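PDB 4K70: UL37 from Suid herpesvirus 1, which serves as an inner tegument protein and is thought to act in the control of viral trafficking, this chain being its N-terminal half. Local coordinates for residues Glu325-Ser330 and Glu424-His429; Ala302-Val307 and Asp351-Ala356; Pro362-Ala367 and Ala414-Pro419; Leu192-Ala197 and Glu221-Arg226. All coordinates share one frame; numbering follows the deposited sequence. Where two conformers were deposited one is given.

How the contacts relate
From the N terminus, contact 4 comes first, where helix 191-201 packs against the end of helix 208-223 and closes a loop of 23 residues. The chain then passes Ala302-Val307, which opens contact 2, and Glu325-Ser330, which opens contact 1. Contact 2 closes on Asp351-Ala356 of helix 347-358, before contact 1 is complete, so the two cross. Contact 3 follows, from the start of helix 366-385 to the loop at Ala414-Pro419, and is nested within the loop that contact 1 closes on helix 422-431. Contacts 1, 2 and 3 are separated by 17 to 19 Å between centres; the centres of contacts 3 and 4 lie about 32 Å apart.

Contact 1 (Glu325-Ser330 and Glu424-His429); sequences EAVQAS and EHVVRH
Gln328 and Val426 bring the two backbones closest, their CA atoms 6.4 Å apart, and Ser330 and His429 follow with CA atoms 7.4 Å apart, where helix 321-329 ends beside helix 422-431. The imidazole of His429 does most of the reaching. Its CG stands anti to the backbone N (chi1 -162°), which turns the ring toward the last residues of Glu325-Ser330, and the edge carrying CD2 meets Ser330 O at 3.3 Å, near the ring plane. In the same plane, His429 NE2 lies 2.6 Å from a water that donates in turn to Ala329 O. A flat ring with a polar edge suits this exposed position. A second water can donate to Ser330 O (2.8 Å) and to Val426 O, although it has more acceptors nearby than protons. Ser330 is itself held by a hydrogen bond from its OG to Ala326 O, 2.8 Å long, back on its own helix. Beside these polar links the branched methyls Val327 CG1 and Val426 CG1 come together loosely at 4.5 Å, and both valines also touch Val377 of helix 366-385. The arrangement is a helix-end junction in a part of the protein built of helices: the end of helix 321-329 meets the side of helix 422-431.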
loop_
_atom_site.group_PDB
_atom_site.type_symbol
_atom_site.label_atom_id
_atom_site.label_comp_id
_atom_site.label_asym_id
_atom_site.label_seq_id
_atom_site.Cartn_x
_atom_site.Cartn_y
_atom_site.Cartn_z
ATOM N N GLU A 325 20.171 -7.719 -13.573
ATOM C CA GLU A 325 21.154 -7.440 -12.527
ATOM C C GLU A 325 20.667 -6.336 -11.577
ATOM O O GLU A 325 20.750 -6.475 -10.349
ATOM C CB GLU A 325 22.517 -7.064 -13.136
ATOM C CG GLU A 325 23.244 -8.252 -13.768
ATOM C CD GLU A 325 24.516 -7.859 -14.529
ATOM O OE1 GLU A 325 24.982 -6.706 -14.358
ATOM O OE2 GLU A 325 25.042 -8.705 -15.299
ATOM N N ALA A 326 20.173 -5.238 -12.144
ATOM C CA ALA A 326 19.722 -4.122 -11.307
ATOM C C ALA A 326 18.500 -4.501 -10.471
ATOM O O ALA A 326 18.356 -4.052 -9.332
ATOM C CB ALA A 326 19.457 -2.883 -12.148
ATOM N N VAL A 327 17.621 -5.331 -11.035
ATOM C CA VAL A 327 16.440 -5.818 -10.316
ATOM C C VAL A 327 16.850 -6.712 -9.146
ATOM O O VAL A 327 16.286 -6.639 -8.058
ATOM C CB VAL A 327 15.483 -6.640 -11.237
ATOM C CG1 VAL A 327 14.570 -7.526 -10.383
ATOM C CG2 VAL A 327 14.669 -5.715 -12.173
ATOM N N GLN A 328 17.824 -7.578 -9.383
ATOM C CA GLN A 328 18.327 -8.440 -8.329
ATOM C C GLN A 328 18.966 -7.637 -7.211
ATOM O O GLN A 328 18.834 -7.988 -6.038
ATOM C CB GLN A 328 19.359 -9.411 -8.885
ATOM C CG GLN A 328 18.776 -10.605 -9.585
ATOM C CD GLN A 328 19.865 -11.466 -10.177
ATOM O OE1 GLN A 328 20.283 -11.265 -11.321
ATOM N NE2 GLN A 328 20.354 -12.412 -9.395
ATOM N N ALA A 329 19.663 -6.562 -7.565
ATOM C CA ALA A 329 20.409 -5.796 -6.561
ATOM C C ALA A 329 19.519 -4.892 -5.708
ATOM O O ALA A 329 19.967 -4.339 -4.697
ATOM C CB ALA A 329 21.470 -4.970 -7.232
ATOM N N SER A 330 18.268 -4.724 -6.133
ATOM C CA SER A 330 17.340 -3.791 -5.487
ATOM C C SER A 330 16.885 -4.290 -4.121
ATOM O O SER A 330 16.484 -5.446 -3.975
ATOM C CB SER A 330 16.103 -3.578 -6.374
ATOM O OG SER A 330 16.435 -2.940 -7.597
ATOM N N GLU A 424 10.447 -16.055 -5.118
ATOM C CA GLU A 424 10.105 -15.476 -3.828
ATOM C C GLU A 424 11.340 -14.854 -3.171
ATOM O O GLU A 424 11.249 -13.836 -2.479
ATOM C CB GLU A 424 9.504 -16.528 -2.896
ATOM C CG GLU A 424 9.077 -15.928 -1.553
ATOM C CD GLU A 424 8.341 -16.902 -0.647
ATOM O OE1 GLU A 424 8.226 -18.095 -1.004
ATOM O OE2 GLU A 424 7.885 -16.464 0.432
ATOM N N HIS A 425 12.501 -15.460 -3.395
ATOM C CA HIS A 425 13.721 -14.980 -2.748
ATOM C C HIS A 425 14.135 -13.642 -3.317
ATOM O O HIS A 425 14.691 -12.824 -2.606
ATOM C CB HIS A 425 14.861 -16.005 -2.886
ATOM C CG HIS A 425 14.700 -17.194 -1.992
ATOM N ND1 HIS A 425 15.628 -18.211 -1.926
ATOM C CD2 HIS A 425 13.711 -17.529 -1.131
ATOM C CE1 HIS A 425 15.224 -19.114 -1.049
ATOM N NE2 HIS A 425 14.061 -18.727 -0.556
ATOM N N VAL A 426 13.854 -13.400 -4.596
ATOM C CA VAL A 426 14.134 -12.080 -5.159
ATOM C C VAL A 426 13.066 -11.071 -4.733
ATOM O O VAL A 426 13.372 -9.938 -4.311
ATOM C CB VAL A 426 14.236 -12.113 -6.693
ATOM C CG1 VAL A 426 14.440 -10.697 -7.252
ATOM C CG2 VAL A 426 15.360 -13.034 -7.119
ATOM N N VAL A 427 11.808 -11.479 -4.836
ATOM C CA VAL A 427 10.703 -10.602 -4.437
ATOM C C VAL A 427 10.808 -10.154 -2.975
ATOM O O VAL A 427 10.612 -8.978 -2.660
ATOM C CB VAL A 427 9.332 -11.256 -4.695
ATOM C CG1 VAL A 427 8.215 -10.411 -4.075
ATOM C CG2 VAL A 427 9.115 -11.447 -6.206
ATOM N N ARG A 428 11.112 -11.086 -2.080
ATOM C CA ARG A 428 11.215 -10.734 -0.670
ATOM C C ARG A 428 12.325 -9.734 -0.385
ATOM O O ARG A 428 12.231 -8.958 0.564
ATOM C CB ARG A 428 11.353 -11.971 0.224
ATOM C CG ARG A 428 12.690 -12.706 0.159
ATOM C CD ARG A 428 12.641 -13.934 1.064
ATOM N NE ARG A 428 13.894 -14.687 1.057
ATOM C CZ ARG A 428 14.056 -15.869 1.641
ATOM N NH1 ARG A 428 13.042 -16.443 2.275
ATOM N NH2 ARG A 428 15.231 -16.479 1.587
ATOM N N HIS A 429 13.357 -9.732 -1.220
ATOM C CA HIS A 429 14.513 -8.880 -0.988
ATOM C C HIS A 429 14.166 -7.395 -1.098
ATOM O O HIS A 429 14.751 -6.547 -0.421
ATOM C CB HIS A 429 15.665 -9.235 -1.941
ATOM C CG HIS A 429 16.996 -8.708 -1.484
ATOM N ND1 HIS A 429 17.645 -9.210 -0.375
ATOM C CD2 HIS A 429 17.770 -7.704 -1.956
ATOM C CE1 HIS A 429 18.774 -8.541 -0.194
ATOM N NE2 HIS A 429 18.877 -7.626 -1.140
HETATM O O HOH W 1 20.674 -5.875 -1.896
HETATM O O HOH W 2 15.191 -7.555 -5.185
#

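Contact 2 (Ala302-Val307 and Asp351-Ala356)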
loop_
_atom_site.group_PDB
_atom_site.type_symbol
_atom_site.label_atom_id
_atom_site.label_comp_id
_atom_site.label_asym_id
_atom_site.label_seq_id
_atom_site.Cartn_x
_atom_site.Cartn_y
_atom_site.Cartn_z
ATOM N N ALA A 302 16.954 0.144 -22.581
ATOM C CA ALA A 302 15.494 0.101 -22.621
ATOM C C ALA A 302 14.904 -0.557 -23.871
ATOM O O ALA A 302 13.902 -0.074 -24.389
ATOM C CB ALA A 302 14.924 1.505 -22.477
ATOM N N GLN A 303 15.503 -1.647 -24.343
ATOM C CA GLN A 303 15.039 -2.293 -25.573
ATOM C C GLN A 303 13.653 -2.904 -25.400
ATOM O O GLN A 303 12.867 -2.943 -26.345
ATOM C CB GLN A 303 16.035 -3.360 -26.037
ATOM C CG GLN A 303 17.397 -2.795 -26.451
ATOM C CD GLN A 303 18.481 -3.857 -26.626
ATOM O OE1 GLN A 303 18.318 -5.006 -26.223
ATOM N NE2 GLN A 303 19.601 -3.463 -27.222
ATOM N N ALA A 304 13.357 -3.365 -24.185
ATOM C CA ALA A 304 12.101 -4.038 -23.901
ATOM C C ALA A 304 10.887 -3.133 -24.078
ATOM O O ALA A 304 9.754 -3.630 -24.152
ATOM C CB ALA A 304 12.113 -4.645 -22.510
ATOM N N VAL A 305 11.101 -1.817 -24.140
ATOM C CA VAL A 305 9.980 -0.902 -24.367
ATOM C C VAL A 305 9.395 -1.110 -25.774
ATOM O O VAL A 305 8.250 -0.742 -26.038
ATOM C CB VAL A 305 10.357 0.583 -24.154
ATOM C CG1 VAL A 305 10.976 1.163 -25.409
ATOM C CG2 VAL A 305 9.120 1.385 -23.761
ATOM N N HIS A 306 10.193 -1.692 -26.672
ATOM C CA HIS A 306 9.688 -2.172 -27.959
ATOM C C HIS A 306 9.316 -3.628 -27.699
ATOM O O HIS A 306 10.078 -4.539 -27.990
ATOM C CB HIS A 306 10.791 -2.050 -29.016
ATOM C CG HIS A 306 10.402 -2.543 -30.378
ATOM N ND1 HIS A 306 9.131 -2.952 -30.692
ATOM C CD2 HIS A 306 11.139 -2.687 -31.510
ATOM C CE1 HIS A 306 9.092 -3.332 -31.961
ATOM N NE2 HIS A 306 10.293 -3.177 -32.479
ATOM N N VAL A 307 8.157 -3.842 -27.086
ATOM C CA VAL A 307 7.848 -5.152 -26.517
ATOM C C VAL A 307 7.609 -6.216 -27.601
ATOM O O VAL A 307 7.888 -7.398 -27.394
ATOM C CB VAL A 307 6.668 -5.065 -25.517
ATOM C CG1 VAL A 307 5.336 -4.920 -26.257
ATOM C CG2 VAL A 307 6.661 -6.271 -24.564
ATOM N N ASP A 351 3.824 -8.672 -18.219
ATOM C CA ASP A 351 2.812 -9.666 -18.529
ATOM C C ASP A 351 3.070 -10.332 -19.888
ATOM O O ASP A 351 3.005 -11.554 -20.023
ATOM C CB ASP A 351 1.426 -9.007 -18.505
ATOM C CG ASP A 351 0.326 -9.962 -18.874
ATOM O OD1 ASP A 351 -0.024 -10.818 -18.028
ATOM O OD2 ASP A 351 -0.199 -9.850 -20.008
ATOM N N LEU A 352 3.382 -9.524 -20.893
ATOM C CA LEU A 352 3.612 -10.049 -22.235
ATOM C C LEU A 352 4.919 -10.845 -22.347
ATOM O O LEU A 352 4.956 -11.871 -23.003
ATOM C CB LEU A 352 3.594 -8.913 -23.262
ATOM C CG LEU A 352 2.255 -8.209 -23.515
ATOM C CD1 LEU A 352 2.499 -7.007 -24.410
ATOM C CD2 LEU A 352 1.240 -9.174 -24.158
ATOM N N LEU A 353 5.987 -10.374 -21.711
ATOM C CA LEU A 353 7.287 -11.034 -21.846
ATOM C C LEU A 353 7.362 -12.313 -21.012
ATOM O O LEU A 353 7.995 -13.280 -21.412
ATOM C CB LEU A 353 8.406 -10.061 -21.505
ATOM C CG LEU A 353 8.523 -8.954 -22.556
ATOM C CD1 LEU A 353 9.536 -7.921 -22.110
ATOM C CD2 LEU A 353 8.915 -9.554 -23.919
ATOM N N GLU A 354 6.697 -12.327 -19.859
ATOM C CA GLU A 354 6.549 -13.553 -19.076
ATOM C C GLU A 354 5.905 -14.661 -19.911
ATOM O O GLU A 354 6.456 -15.757 -20.052
ATOM C CB GLU A 354 5.701 -13.288 -17.832
ATOM C CG GLU A 354 5.380 -14.526 -17.016
ATOM C CD GLU A 354 4.651 -14.210 -15.714
ATOM O OE1 GLU A 354 4.836 -13.096 -15.160
ATOM O OE2 GLU A 354 3.896 -15.086 -15.233
ATOM N N ARG A 355 4.733 -14.372 -20.465
ATOM C CA ARG A 355 4.057 -15.310 -21.369
ATOM C C ARG A 355 4.972 -15.792 -22.506
ATOM O O ARG A 355 5.109 -16.992 -22.742
ATOM C CB ARG A 355 2.801 -14.638 -21.924
ATOM C CG ARG A 355 1.785 -15.580 -22.549
ATOM C CD ARG A 355 0.358 -15.127 -22.200
ATOM N NE ARG A 355 0.206 -13.668 -22.204
ATOM C CZ ARG A 355 -0.258 -12.943 -21.183
ATOM N NH1 ARG A 355 -0.638 -13.518 -20.042
ATOM N NH2 ARG A 355 -0.346 -11.626 -21.305
ATOM N N ALA A 356 5.622 -14.857 -23.188
ATOM C CA ALA A 356 6.444 -15.192 -24.345
ATOM C C ALA A 356 7.625 -16.092 -23.988
ATOM O O ALA A 356 7.940 -17.040 -24.708
ATOM C CB ALA A 356 6.941 -13.926 -25.013
#
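Val307 straddles two leucines because its first torsion (chi1 75°) sets CG1 between the backbone N and the carbonyl carbon and CG2 opposite the N, giving each methyl its own partner. Leu352 and Leu353 share one shape: in both, CG sits opposite the carbonyl carbon (chi1 -68° and -69°) and the chain runs on extended. Being consecutive on helix 347-358, they leave it in different directions and receive the valine between them. CG1 of Val307 meets Leu352 CD1 at 4.0 Å, the two side chains crossing at about a right angle. CG2 of Val307 presses on the branch point of Leu353, 3.8 Å from CG, and lies 4.0 Å from CD2 of that leucine. The other methyl of Leu353, CD1, reaches past the valine to Ala304 CB at 4.2 Å, where the small alanine lets the leucine methyl come up to its 3-10 turn. A beta-branched valine fits the first turn of helix 307-311, directly after the N-cap residue His306, since it offers two methyls close to the backbone.

Phe345 touches both Ala304 and Leu353, and Ala310 and Ala311 also pack on Leu353, so the cluster continues beyond the two segments. Polar groups nearby are bonded away from it: His306 NE2 to Arg289 O, Gln303 OE1 to Asp319 N. With no hydrogen bond across, the join is purely apolar, so it probably depends on close fit and the exclusion of water rather than on directional bonds.

Contact 3 (Pro362-Ala367 and Ala414-Pro419); sequences PRLTDA and AALGLP
Ala415 lies in a type I beta turn, Ala414 to Gly417, and this turn in the loop before helix 422-431 rests on Pro362 and Leu364, in the connection that leads into helix 366-385. The turn is closed by Gly417 N to Ala414 O at 2.9 Å, and Gly417 takes the positive phi (80°) that glycine accepts readily. The second residue of the turn, Ala415, directs its methyl at the other segment: CB approaches Pro362 O to 3.4 Å and Pro362 CB to 4.2 Å. A small side chain suits so short a separation of backbones, whose CA atoms at Pro362 and Ala415 are 4.9 Å apart. Pro362 follows a cis peptide bond and begins an inverse gamma turn centred on Arg363, which the weak bond from Leu364 N to Pro362 O closes.

Beyond this bend, Leu364 lies over the turn. Its CD1 touches Ala415 O at 3.7 Å and Leu416 CD2, also at 3.7 Å. Although the CB of Leu416 points away from Pro362-Ala367, its CG stands opposite the carbonyl carbon (chi1 -74°) and the end swings back, so that the two leucines run side by side, pointing the same way. Ala415 O also receives a weak hydrogen bond from Arg369 NE, while Leu364 touches Val357 and Leu416 touches Leu358, both of helix 347-358.

Thr365 then caps helix 366-385 with its side chain, and Thr365 N bonds Gln368 OE1, a pattern consistent with a capping box. The contact thus sets a type I turn against the capped N terminus of helix 366-385.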
loop_
_atom_site.group_PDB
_atom_site.type_symbol
_atom_site.label_atom_id
_atom_site.label_comp_id
_atom_site.label_asym_id
_atom_site.label_seq_id
_atom_site.Cartn_x
_atom_site.Cartn_y
_atom_site.Cartn_z
ATOM N N PRO A 362 10.865 -25.843 -21.057
ATOM C CA PRO A 362 12.067 -25.689 -20.228
ATOM C C PRO A 362 13.322 -25.217 -20.960
ATOM O O PRO A 362 14.215 -24.705 -20.296
ATOM C CB PRO A 362 12.303 -27.112 -19.700
ATOM C CG PRO A 362 11.722 -27.994 -20.755
ATOM C CD PRO A 362 10.489 -27.264 -21.205
ATOM N N ARG A 363 13.409 -25.372 -22.279
ATOM C CA ARG A 363 14.677 -25.080 -22.948
ATOM C C ARG A 363 14.832 -23.599 -23.273
ATOM O O ARG A 363 14.467 -23.130 -24.352
ATOM C CB ARG A 363 14.897 -25.956 -24.180
ATOM C CG ARG A 363 14.872 -27.450 -23.876
ATOM C CD ARG A 363 15.068 -28.296 -25.139
ATOM N NE ARG A 363 16.404 -28.126 -25.683
ATOM C CZ ARG A 363 17.433 -28.895 -25.353
ATOM N NH1 ARG A 363 17.256 -29.895 -24.501
ATOM N NH2 ARG A 363 18.623 -28.678 -25.890
ATOM N N LEU A 364 15.385 -22.876 -22.307
ATOM C CA LEU A 364 15.653 -21.455 -22.445
ATOM C C LEU A 364 17.147 -21.223 -22.575
ATOM O O LEU A 364 17.933 -21.939 -21.975
ATOM C CB LEU A 364 15.155 -20.724 -21.205
ATOM C CG LEU A 364 13.643 -20.758 -20.979
ATOM C CD1 LEU A 364 13.289 -19.896 -19.769
ATOM C CD2 LEU A 364 12.909 -20.283 -22.224
ATOM N N THR A 365 17.535 -20.228 -23.362
ATOM C CA THR A 365 18.913 -19.762 -23.355
ATOM C C THR A 365 19.118 -18.806 -22.179
ATOM O O THR A 365 18.149 -18.266 -21.616
ATOM C CB THR A 365 19.240 -18.963 -24.609
ATOM O OG1 THR A 365 18.500 -17.730 -24.585
ATOM C CG2 THR A 365 18.917 -19.763 -25.868
ATOM N N ASP A 366 20.376 -18.563 -21.829
ATOM C CA ASP A 366 20.672 -17.665 -20.711
ATOM C C ASP A 366 20.101 -16.259 -20.939
ATOM O O ASP A 366 19.600 -15.621 -20.006
ATOM C CB ASP A 366 22.174 -17.585 -20.439
ATOM C CG ASP A 366 22.722 -18.857 -19.825
ATOM O OD1 ASP A 366 21.963 -19.576 -19.140
ATOM O OD2 ASP A 366 23.920 -19.133 -20.022
ATOM N N ALA A 367 20.175 -15.775 -22.177
ATOM C CA ALA A 367 19.653 -14.446 -22.476
ATOM C C ALA A 367 18.128 -14.406 -22.313
ATOM O O ALA A 367 17.565 -13.410 -21.864
ATOM C CB ALA A 367 20.063 -14.012 -23.878
ATOM N N ALA A 414 13.612 -23.816 -12.213
ATOM C CA ALA A 414 14.834 -24.458 -12.730
ATOM C C ALA A 414 15.132 -23.973 -14.145
ATOM O O ALA A 414 16.256 -23.587 -14.438
ATOM C CB ALA A 414 14.717 -25.984 -12.695
ATOM N N ALA A 415 14.113 -23.953 -15.005
ATOM C CA ALA A 415 14.297 -23.542 -16.397
ATOM C C ALA A 415 14.739 -22.093 -16.519
ATOM O O ALA A 415 15.452 -21.725 -17.451
ATOM C CB ALA A 415 13.015 -23.775 -17.201
ATOM N N LEU A 416 14.303 -21.272 -15.571
ATOM C CA LEU A 416 14.679 -19.868 -15.516
ATOM C C LEU A 416 16.095 -19.671 -14.932
ATOM O O LEU A 416 16.614 -18.552 -14.899
ATOM C CB LEU A 416 13.642 -19.098 -14.688
ATOM C CG LEU A 416 12.298 -18.855 -15.374
ATOM C CD1 LEU A 416 11.344 -18.142 -14.432
ATOM C CD2 LEU A 416 12.493 -18.035 -16.646
ATOM N N GLY A 417 16.722 -20.760 -14.490
ATOM C CA GLY A 417 18.080 -20.691 -13.958
ATOM C C GLY A 417 18.163 -20.216 -12.516
ATOM O O GLY A 417 19.217 -19.771 -12.053
ATOM N N LEU A 418 17.040 -20.303 -11.803
ATOM C CA LEU A 418 16.955 -19.885 -10.405
ATOM C C LEU A 418 16.966 -21.103 -9.499
ATOM O O LEU A 418 16.531 -22.178 -9.898
ATOM C CB LEU A 418 15.641 -19.142 -10.158
ATOM C CG LEU A 418 15.422 -17.852 -10.935
ATOM C CD1 LEU A 418 13.976 -17.445 -10.806
ATOM C CD2 LEU A 418 16.346 -16.750 -10.410
ATOM N N PRO A 419 17.434 -20.938 -8.257
ATOM C CA PRO A 419 17.285 -22.065 -7.332
ATOM C C PRO A 419 15.844 -22.204 -6.840
ATOM O O PRO A 419 14.983 -21.363 -7.134
ATOM C CB PRO A 419 18.221 -21.691 -6.167
ATOM C CG PRO A 419 18.301 -20.209 -6.217
ATOM C CD PRO A 419 18.196 -19.818 -7.671
#

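Contact 4 (Leu192-Ala197 and Glu221-Arg226); sequences LPLALA and EFFHDR
Leu194 and Phe222 make the central CH-pi contact of this pair of helices. Leu194 CB lies 3.5 Å from the centroid of the Phe222 ring and 8° off its normal, so it sits squarely over the face, and CA of the same leucine lies over that face too, 3.5 Å from Phe222 CE2. The ring lies against the backbone at Leu194, its CZ 3.4 Å from Leu194 N. An aromatic ring suits this place because its broad flat face can follow both the backbone and the first carbon of a side chain.

Apolar contacts surround the CH-pi contact. Leu194 CG is anti to its own N (chi1 168°), which carries CD1 back along the ring, 3.7 Å from Phe222 CD2; the leucine and the phenylalanine run past one another in opposite directions. Pro193 comes instead to the ring edge, near its plane, with CB 3.9 Å from Phe222 CZ. Within the first turn of helix 191-201 a proline is well tolerated, since its missing N-H has no helical acceptor to serve. Leu194 CD1 also meets Phe223 CE1 more loosely, at 4.4 Å.

No hydrogen bond crosses between the segments; helix 191-201 keeps its regular pattern, and after a wider pi-type turn the chain folds over in a type II' beta turn from Phe223 to Arg226, closed by Arg226 N to Phe223 O at 2.7 Å.

Leu194 and Phe223 both touch Ala144 of helix 144-149 and Ile218 of helix 208-223, while Leu192 and Leu196 face helix 333-342, so helix 191-201 is packed between several helices, with no strands in the chain.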
loop_
_atom_site.group_PDB
_atom_site.type_symbol
_atom_site.label_atom_id
_atom_site.label_comp_id
_atom_site.label_asym_id
_atom_site.label_seq_id
_atom_site.Cartn_x
_atom_site.Cartn_y
_atom_site.Cartn_z
ATOM N N LEU A 192 3.913 6.101 -8.900
ATOM C CA LEU A 192 5.358 5.931 -9.092
ATOM C C LEU A 192 5.731 5.457 -10.517
ATOM O O LEU A 192 6.544 6.090 -11.189
ATOM C CB LEU A 192 5.945 5.016 -8.011
ATOM C CG LEU A 192 7.417 4.607 -8.185
ATOM C CD1 LEU A 192 8.322 5.829 -8.194
ATOM C CD2 LEU A 192 7.824 3.613 -7.101
ATOM N N PRO A 193 5.124 4.356 -10.988
ATOM C CA PRO A 193 5.393 3.858 -12.349
ATOM C C PRO A 193 5.041 4.878 -13.434
ATOM O O PRO A 193 5.681 4.916 -14.486
ATOM C CB PRO A 193 4.447 2.662 -12.482
ATOM C CG PRO A 193 4.163 2.231 -11.099
ATOM C CD PRO A 193 4.270 3.442 -10.217
ATOM N N LEU A 194 4.007 5.678 -13.189
ATOM C CA LEU A 194 3.634 6.737 -14.117
ATOM C C LEU A 194 4.716 7.812 -14.160
ATOM O O LEU A 194 5.156 8.202 -15.239
ATOM C CB LEU A 194 2.266 7.352 -13.739
ATOM C CG LEU A 194 1.915 8.654 -14.455
ATOM C CD1 LEU A 194 1.923 8.461 -15.959
ATOM C CD2 LEU A 194 0.554 9.208 -13.990
ATOM N N ALA A 195 5.127 8.300 -12.988
ATOM C CA ALA A 195 6.209 9.286 -12.894
ATOM C C ALA A 195 7.507 8.775 -13.539
ATOM O O ALA A 195 8.199 9.508 -14.257
ATOM C CB ALA A 195 6.469 9.657 -11.433
ATOM N N LEU A 196 7.843 7.522 -13.265
ATOM C CA LEU A 196 9.037 6.923 -13.872
ATOM C C LEU A 196 8.946 6.861 -15.398
ATOM O O LEU A 196 9.926 7.143 -16.086
ATOM C CB LEU A 196 9.312 5.540 -13.283
ATOM C CG LEU A 196 9.783 5.570 -11.821
ATOM C CD1 LEU A 196 9.760 4.190 -11.176
ATOM C CD2 LEU A 196 11.161 6.203 -11.712
ATOM N N ALA A 197 7.777 6.504 -15.935
ATOM C CA ALA A 197 7.640 6.441 -17.387
ATOM C C ALA A 197 7.706 7.831 -18.019
ATOM O O ALA A 197 8.285 8.019 -19.095
ATOM C CB ALA A 197 6.346 5.715 -17.790
ATOM N N GLU A 221 -1.545 2.520 -19.758
ATOM C CA GLU A 221 -1.588 2.118 -18.354
ATOM C C GLU A 221 -2.346 3.130 -17.507
ATOM O O GLU A 221 -2.994 2.777 -16.528
ATOM C CB GLU A 221 -0.166 1.980 -17.787
ATOM C CG GLU A 221 0.763 1.027 -18.550
ATOM C CD GLU A 221 0.754 -0.389 -18.002
ATOM O OE1 GLU A 221 -0.187 -0.730 -17.249
ATOM O OE2 GLU A 221 1.688 -1.159 -18.324
ATOM N N PHE A 222 -2.252 4.400 -17.881
ATOM C CA PHE A 222 -2.744 5.452 -16.994
ATOM C C PHE A 222 -3.831 6.382 -17.515
ATOM O O PHE A 222 -4.443 7.108 -16.728
ATOM C CB PHE A 222 -1.561 6.275 -16.485
ATOM C CG PHE A 222 -0.559 5.465 -15.714
ATOM C CD1 PHE A 222 -0.809 5.106 -14.399
ATOM C CD2 PHE A 222 0.630 5.051 -16.303
ATOM C CE1 PHE A 222 0.101 4.357 -13.689
ATOM C CE2 PHE A 222 1.547 4.304 -15.587
ATOM C CZ PHE A 222 1.281 3.960 -14.282
ATOM N N PHE A 223 -4.077 6.385 -18.819
ATOM C CA PHE A 223 -5.053 7.331 -19.350
ATOM C C PHE A 223 -6.193 6.683 -20.107
ATOM O O PHE A 223 -7.270 7.267 -20.217
ATOM C CB PHE A 223 -4.370 8.416 -20.193
ATOM C CG PHE A 223 -3.549 9.375 -19.380
ATOM C CD1 PHE A 223 -2.230 9.078 -19.065
ATOM C CD2 PHE A 223 -4.101 10.565 -18.907
ATOM C CE1 PHE A 223 -1.469 9.952 -18.305
ATOM C CE2 PHE A 223 -3.349 11.447 -18.150
ATOM C CZ PHE A 223 -2.027 11.145 -17.846
ATOM N N HIS A 224 -5.966 5.466 -20.586
ATOM C CA HIS A 224 -6.922 4.737 -21.419
ATOM C C HIS A 224 -7.548 5.631 -22.480
ATOM O O HIS A 224 -6.903 5.961 -23.477
ATOM C CB HIS A 224 -8.002 4.063 -20.570
ATOM C CG HIS A 224 -7.479 2.970 -19.684
ATOM N ND1 HIS A 224 -7.631 1.631 -19.983
ATOM C CD2 HIS A 224 -6.808 3.018 -18.510
ATOM C CE1 HIS A 224 -7.078 0.903 -19.029
ATOM N NE2 HIS A 224 -6.568 1.721 -18.122
ATOM N N ASP A 225 -8.793 6.039 -22.254
ATOM C CA ASP A 225 -9.519 6.829 -23.248
ATOM C C ASP A 225 -9.564 8.315 -22.917
ATOM O O ASP A 225 -10.079 9.116 -23.694
ATOM C CB ASP A 225 -10.938 6.294 -23.434
ATOM C CG ASP A 225 -10.986 5.080 -24.343
ATOM O OD1 ASP A 225 -10.165 5.004 -25.283
ATOM O OD2 ASP A 225 -11.842 4.200 -24.114
ATOM N N ARG A 226 -9.016 8.681 -21.766
ATOM C CA ARG A 226 -8.982 10.072 -21.342
ATOM C C ARG A 226 -7.834 10.814 -22.003
ATOM O O ARG A 226 -6.667 10.485 -21.790
ATOM C CB ARG A 226 -8.817 10.153 -19.830
ATOM C CG ARG A 226 -9.596 9.106 -19.085
ATOM C CD ARG A 226 -9.380 9.244 -17.594
ATOM N NE ARG A 226 -10.595 8.884 -16.873
ATOM C CZ ARG A 226 -10.839 7.671 -16.392
ATOM N NH1 ARG A 226 -9.940 6.699 -16.538
ATOM N NH2 ARG A 226 -11.981 7.438 -15.762
#